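Local coordinates for malonyl CoA:acyl carrier protein malonyltransferase (PDB 1NM2) that probably transfers the malonyl group from malonyl-CoA to holo-acyl carrier protein, supplying malonyl-ACP for fatty acid biosynthesis, at residues Val249-Ala253 / Asn254-Trp258; Gly284-Lys287 / Arg288-Gly292; Asp184-Glu187 / Gly188-Lys191. All blocks are in the same frame, centred on the assembly; numbering follows the deposited sequence.

Contact 1 (Val249-Ala253 / Asn254-Trp258); sequences VGQVA and NPVRW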
# COMPACT_ATOMS: atom_id res chain seq x y z
N VAL A 249 11.58 -0.10 5.54
CA VAL A 249 11.64 -0.07 7.00
C VAL A 249 11.37 1.33 7.55
O VAL A 249 10.65 1.49 8.53
CB VAL A 249 13.00 -0.56 7.51
CG1 VAL A 249 13.05 -0.50 9.04
CG2 VAL A 249 13.26 -1.98 7.03
N GLY A 250 11.95 2.34 6.91
CA GLY A 250 11.77 3.71 7.35
C GLY A 250 10.41 4.31 7.02
O GLY A 250 9.92 5.15 7.76
N GLN A 251 9.80 3.86 5.92
CA GLN A 251 8.51 4.38 5.48
C GLN A 251 7.37 4.27 6.49
O GLN A 251 6.39 5.00 6.39
CB GLN A 251 8.05 3.72 4.17
CG GLN A 251 8.51 4.44 2.90
CD GLN A 251 8.16 5.92 2.90
OE1 GLN A 251 6.98 6.30 2.86
NE2 GLN A 251 9.18 6.75 2.95
N VAL A 252 7.46 3.36 7.45
CA VAL A 252 6.38 3.23 8.43
C VAL A 252 6.26 4.53 9.23
O VAL A 252 5.21 4.81 9.81
CB VAL A 252 6.61 2.05 9.41
CG1 VAL A 252 6.77 0.74 8.64
CG2 VAL A 252 7.81 2.32 10.30
N ALA A 253 7.33 5.32 9.24
CA ALA A 253 7.33 6.59 9.98
C ALA A 253 7.50 7.83 9.10
O ALA A 253 7.67 8.95 9.62
CB ALA A 253 8.41 6.56 11.05
N ASN A 254 7.46 7.65 7.79
CA ASN A 254 7.61 8.76 6.85
C ASN A 254 6.35 8.90 6.00
O ASN A 254 5.68 7.92 5.70
CB ASN A 254 8.81 8.51 5.91
CG ASN A 254 10.14 8.90 6.53
OD1 ASN A 254 11.20 8.49 6.04
ND2 ASN A 254 10.11 9.71 7.58
N PRO A 255 6.02 10.13 5.58
CA PRO A 255 4.83 10.38 4.76
C PRO A 255 4.83 9.57 3.46
O PRO A 255 5.90 9.28 2.90
CB PRO A 255 4.92 11.88 4.47
CG PRO A 255 5.59 12.42 5.71
CD PRO A 255 6.68 11.40 5.94
N VAL A 256 3.65 9.20 2.97
CA VAL A 256 3.52 8.46 1.72
C VAL A 256 3.31 9.47 0.59
O VAL A 256 2.25 10.08 0.49
CB VAL A 256 2.30 7.49 1.75
CG1 VAL A 256 2.09 6.88 0.37
CG2 VAL A 256 2.52 6.38 2.79
N ARG A 257 4.32 9.64 -0.25
CA ARG A 257 4.20 10.58 -1.35
C ARG A 257 3.76 9.87 -2.62
O ARG A 257 4.53 9.75 -3.58
CB ARG A 257 5.53 11.31 -1.59
CG ARG A 257 5.92 12.24 -0.45
CD ARG A 257 4.81 13.24 -0.16
NE ARG A 257 4.55 14.12 -1.30
CZ ARG A 257 5.35 15.11 -1.68
NH1 ARG A 257 5.04 15.85 -2.74
NH2 ARG A 257 6.46 15.37 -1.00
N TRP A 258 2.52 9.40 -2.62
CA TRP A 258 1.98 8.70 -3.78
C TRP A 258 1.85 9.69 -4.94
O TRP A 258 1.89 9.30 -6.11
CB TRP A 258 0.62 8.08 -3.46
CG TRP A 258 0.14 7.19 -4.57
CD1 TRP A 258 -0.93 7.41 -5.40
CD2 TRP A 258 0.76 5.98 -5.02
NE1 TRP A 258 -1.01 6.40 -6.34
CE2 TRP A 258 0.01 5.51 -6.13
CE3 TRP A 258 1.87 5.25 -4.59
CZ2 TRP A 258 0.35 4.34 -6.81
CZ3 TRP A 258 2.21 4.09 -5.27
CH2 TRP A 258 1.44 3.64 -6.37

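Contact 2 (Gly284-Lys287 / Arg288-Gly292); sequences GLAK and RALPG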
# COMPACT_ATOMS: atom_id res chain seq x y z
N GLY A 284 -8.67 4.43 -8.99
CA GLY A 284 -9.49 5.63 -8.92
C GLY A 284 -8.63 6.88 -8.93
O GLY A 284 -8.97 7.88 -9.58
N LEU A 285 -7.51 6.82 -8.22
CA LEU A 285 -6.58 7.95 -8.17
C LEU A 285 -5.95 8.20 -9.53
O LEU A 285 -5.80 9.34 -9.97
CB LEU A 285 -5.48 7.69 -7.13
CG LEU A 285 -5.84 7.92 -5.66
CD1 LEU A 285 -4.75 7.37 -4.75
CD2 LEU A 285 -6.03 9.40 -5.41
N ALA A 286 -5.59 7.12 -10.21
CA ALA A 286 -4.97 7.21 -11.52
C ALA A 286 -5.90 7.87 -12.53
O ALA A 286 -5.47 8.69 -13.35
CB ALA A 286 -4.56 5.83 -12.01
N LYS A 287 -7.19 7.53 -12.48
CA LYS A 287 -8.16 8.10 -13.41
C LYS A 287 -8.27 9.61 -13.25
O LYS A 287 -8.68 10.32 -14.17
CB LYS A 287 -9.54 7.46 -13.20
CG LYS A 287 -9.60 5.99 -13.59
CD LYS A 287 -10.96 5.38 -13.28
CE LYS A 287 -10.95 3.88 -13.54
NZ LYS A 287 -12.24 3.25 -13.15
N ARG A 288 -7.89 10.10 -12.08
CA ARG A 288 -7.94 11.53 -11.81
C ARG A 288 -6.64 12.24 -12.13
O ARG A 288 -6.63 13.25 -12.84
CB ARG A 288 -8.31 11.78 -10.35
CG ARG A 288 -9.74 11.42 -10.00
CD ARG A 288 -10.09 11.87 -8.60
NE ARG A 288 -11.54 11.89 -8.40
CZ ARG A 288 -12.38 12.63 -9.11
NH1 ARG A 288 -11.92 13.42 -10.07
NH2 ARG A 288 -13.68 12.59 -8.86
N ALA A 289 -5.53 11.71 -11.62
CA ALA A 289 -4.22 12.32 -11.83
C ALA A 289 -3.49 11.92 -13.11
O ALA A 289 -2.57 12.62 -13.54
CB ALA A 289 -3.33 12.03 -10.62
N LEU A 290 -3.88 10.82 -13.73
CA LEU A 290 -3.21 10.37 -14.94
C LEU A 290 -4.14 10.22 -16.14
O LEU A 290 -4.37 9.12 -16.63
CB LEU A 290 -2.49 9.05 -14.67
CG LEU A 290 -1.49 9.12 -13.51
CD1 LEU A 290 -0.97 7.73 -13.17
CD2 LEU A 290 -0.34 10.05 -13.89
N PRO A 291 -4.69 11.35 -16.63
CA PRO A 291 -5.60 11.31 -17.78
C PRO A 291 -4.91 10.76 -19.02
O PRO A 291 -3.75 11.07 -19.28
CB PRO A 291 -6.02 12.77 -17.93
CG PRO A 291 -4.81 13.51 -17.46
CD PRO A 291 -4.41 12.74 -16.22
N GLY A 292 -5.63 9.94 -19.79
CA GLY A 292 -5.06 9.37 -20.99
C GLY A 292 -4.38 8.03 -20.76
O GLY A 292 -3.93 7.38 -21.71

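Contact 3 (Asp184-Glu187 / Gly188-Lys191); sequences DKPE and GVRK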
# COMPACT_ATOMS: atom_id res chain seq x y z
N ASP A 184 -11.07 23.41 13.90
CA ASP A 184 -10.47 24.52 13.18
C ASP A 184 -9.89 23.95 11.89
O ASP A 184 -8.69 23.66 11.79
CB ASP A 184 -9.38 25.18 14.03
CG ASP A 184 -8.61 26.24 13.26
OD1 ASP A 184 -9.15 26.80 12.28
OD2 ASP A 184 -7.46 26.53 13.65
N LYS A 185 -10.76 23.79 10.90
CA LYS A 185 -10.38 23.23 9.61
C LYS A 185 -9.62 24.20 8.71
O LYS A 185 -9.73 25.42 8.86
CB LYS A 185 -11.62 22.76 8.85
CG LYS A 185 -12.46 21.71 9.56
CD LYS A 185 -13.60 21.24 8.65
CE LYS A 185 -14.51 20.23 9.34
NZ LYS A 185 -15.14 20.82 10.55
N PRO A 186 -8.82 23.66 7.78
CA PRO A 186 -8.07 24.53 6.87
C PRO A 186 -9.11 25.16 5.95
O PRO A 186 -10.17 24.58 5.71
CB PRO A 186 -7.17 23.55 6.12
CG PRO A 186 -6.98 22.42 7.10
CD PRO A 186 -8.38 22.26 7.66
N GLU A 187 -8.80 26.35 5.44
CA GLU A 187 -9.71 27.05 4.55
C GLU A 187 -10.14 26.17 3.38
O GLU A 187 -9.31 25.53 2.74
CB GLU A 187 -9.03 28.31 4.00
CG GLU A 187 -9.98 29.28 3.32
CD GLU A 187 -9.25 30.42 2.64
OE1 GLU A 187 -8.18 30.81 3.15
OE2 GLU A 187 -9.75 30.92 1.62
N GLY A 188 -11.44 26.15 3.11
CA GLY A 188 -11.95 25.36 2.00
C GLY A 188 -12.25 23.90 2.30
O GLY A 188 -12.97 23.25 1.55
N VAL A 189 -11.68 23.36 3.38
CA VAL A 189 -11.93 21.96 3.72
C VAL A 189 -13.35 21.83 4.24
O VAL A 189 -13.77 22.58 5.12
CB VAL A 189 -10.94 21.44 4.80
CG1 VAL A 189 -11.34 20.03 5.24
CG2 VAL A 189 -9.53 21.42 4.24
N ARG A 190 -14.09 20.88 3.68
CA ARG A 190 -15.48 20.66 4.08
C ARG A 190 -15.58 19.67 5.23
O ARG A 190 -16.37 19.84 6.15
CB ARG A 190 -16.28 20.09 2.91
CG ARG A 190 -16.22 20.88 1.63
CD ARG A 190 -17.10 20.23 0.58
NE ARG A 190 -16.65 18.88 0.24
CZ ARG A 190 -15.67 18.61 -0.61
NH1 ARG A 190 -15.02 19.59 -1.22
NH2 ARG A 190 -15.34 17.34 -0.86
N LYS A 191 -14.76 18.63 5.17
CA LYS A 191 -14.82 17.58 6.18
C LYS A 191 -13.46 17.00 6.53
O LYS A 191 -12.57 16.90 5.68
CB LYS A 191 -15.73 16.47 5.63
CG LYS A 191 -16.62 15.76 6.63
CD LYS A 191 -17.54 14.81 5.86
CE LYS A 191 -18.42 13.97 6.76
NZ LYS A 191 -19.28 13.06 5.95

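Contact 1 (Val249-Ala253 / Asn254-Trp258)
Gln251 and Asn254 are the two ends of a type I turn that brings the chain out of helix 241-251. Asn254 N donates to Gln251 O at 3.2 Å with an N-H...O angle of 160°, although the donor stands well above the carbonyl plane. One residue earlier, Ala253 N reaches Gly250 O at 3.0 Å, so successive amides are paired through the turn. With CG of Asn254 beside its own backbone N (chi1 -82°), ND2 swings back to Ala253 O, a weak bond of 3.3 Å.

Two acceptors, Gln251 O and Asn254 O, lie 3.1 Å apart. Both use His202 ND1, Asn254 O by a hydrogen bond and Gln251 O by a weak one. The Gln251 chain bends at chi2, setting CD 4.0 Å from Asn254 CB, and it also touches Lys233; an alanine here would probably open a gap beside both residues.

Farther on, Val256 touches His97 and His202, its side chain about 6 Å from the acetate that mimics a malonyl group in the active site. A shared partner for two crowded carbonyls should ease their mutual repulsion and limit rotation of the His202 ring.

Contact 2 (Gly284-Lys287 / Arg288-Gly292)
Leu285 O takes two N-H groups from the following turn of helix 281-289, while Ala286 O takes a third. The bond from Ala289 N to Leu285 O measures 2.9 Å and is almost straight, 176° at the hydrogen, with the donor nearly along the C=O axis: a regular i to i+4 helical bond. Arg288 N approaches the same oxygen at 3.1 Å from above the carbonyl plane, 64° out of it, a 3-10-like i to i+3 bond. The last of the three is short, with Leu290 N 2.7 Å from Ala286 O, and it is made by the first residue to leave helical backbone angles. Pro291 follows, and its ring nitrogen has no hydrogen with which to continue the pattern.

Side chains close over the carbonyl oxygens of this turn. Arg288 keeps CG beside its backbone N (chi1 -70°), laying that methylene 3.6 Å from Gly284 O before the extended chain leads the guanidinium group away. Leu290 CB lies 3.3 Å from Ala286 O, and its CD1 meets Ala286 CB at 4.2 Å, a modest apolar touch beside the bond.

Farther out, Leu285, Ala289 and Leu290 rest on Trp258, Met262 and Lys266 of helix 258-267, whereas Ala286 and Lys287 touch Thr295 on strand 294-297. The contact thus ends the helix of a beta-alpha-beta unit running from strand 272-275 to strand 294-297. Chemically, the carbonyls of Leu285 and Ala286 are met by backbone donors, and Pro291, which cannot donate to Lys287 O, stops the helical bonding there.

Contact 3 (Asp184-Glu187 / Gly188-Lys191)
A type II beta turn from Pro186 to Val189 leads the chain into strand 189-194. Its closing bond runs from Val189 N to Pro186 O, 3.0 Å long with an N-H...O angle of 158°, the donor lying somewhat above the carbonyl plane. Gly188 takes the third position of the turn with a phi of 85°, where a side chain is poorly tolerated: a CB built on Gly188 would come 2.5 Å from Glu187 O, a plain clash. The backbone geometry by itself therefore accounts for glycine here.

The two end residues of the turn also pack on one another. Val189 has CG2 beside its own backbone N, and this methyl is the branch directed at the Pro186 ring, 3.7 Å from Pro186 CB. It is as near Pro186 CD, also 3.7 Å, so the methyl sits over the ring instead of at one corner. Val189 CB comes within 3.4 Å of Pro186 O, covering the acceptor of the turn bond with hydrocarbon.

Lys185 runs alongside the start of the strand. Its CD lies 4.3 Å from Val189 CG1, and its CE passes 3.7 Å from Arg190 O. At the end the chain bends (chi4 60°), and NZ is hydrogen-bonded to Asn182 O in the last turn of helix 175-183; the aliphatic part packs on the strand while the ammonium group ties back to the helix.

Arg190 and Lys191 both pair with Leu142 of strand 136-143, forming a classic beta bulge at the sheet edge. Pro186 and Val189 face Ser149 of helix 146-155, Pro186 also touching His152 there and Leu141 on the neighbouring strand. The turn thus links helix 175-183 to edge strand 189-194 while its apolar pair lies against helix 146-155.

How the contacts relate
Along the chain the order is contact 3, contact 1, contact 2, all within the acyltransferase domain. Contacts 1 and 3 serve the same mixed sheet at its two outermost strands, 256-257 and 189-194; their centres are 25 Å apart and their nearest atoms about 16 Å. Contact 2 belongs to the parallel sheet, ending the helix before its outermost strand 294-297. It meets contact 1 directly, Trp258 CD1 lying 3.9 Å from Leu285 CD1, although the centres are 22 Å apart. Contacts 2 and 3 stay about 9 Å apart at their nearest atoms. Residues 254-258 pass from strand 256-257 into helix 258-267, consistent with a link between the two sheet regions beside the site where acetate is bound.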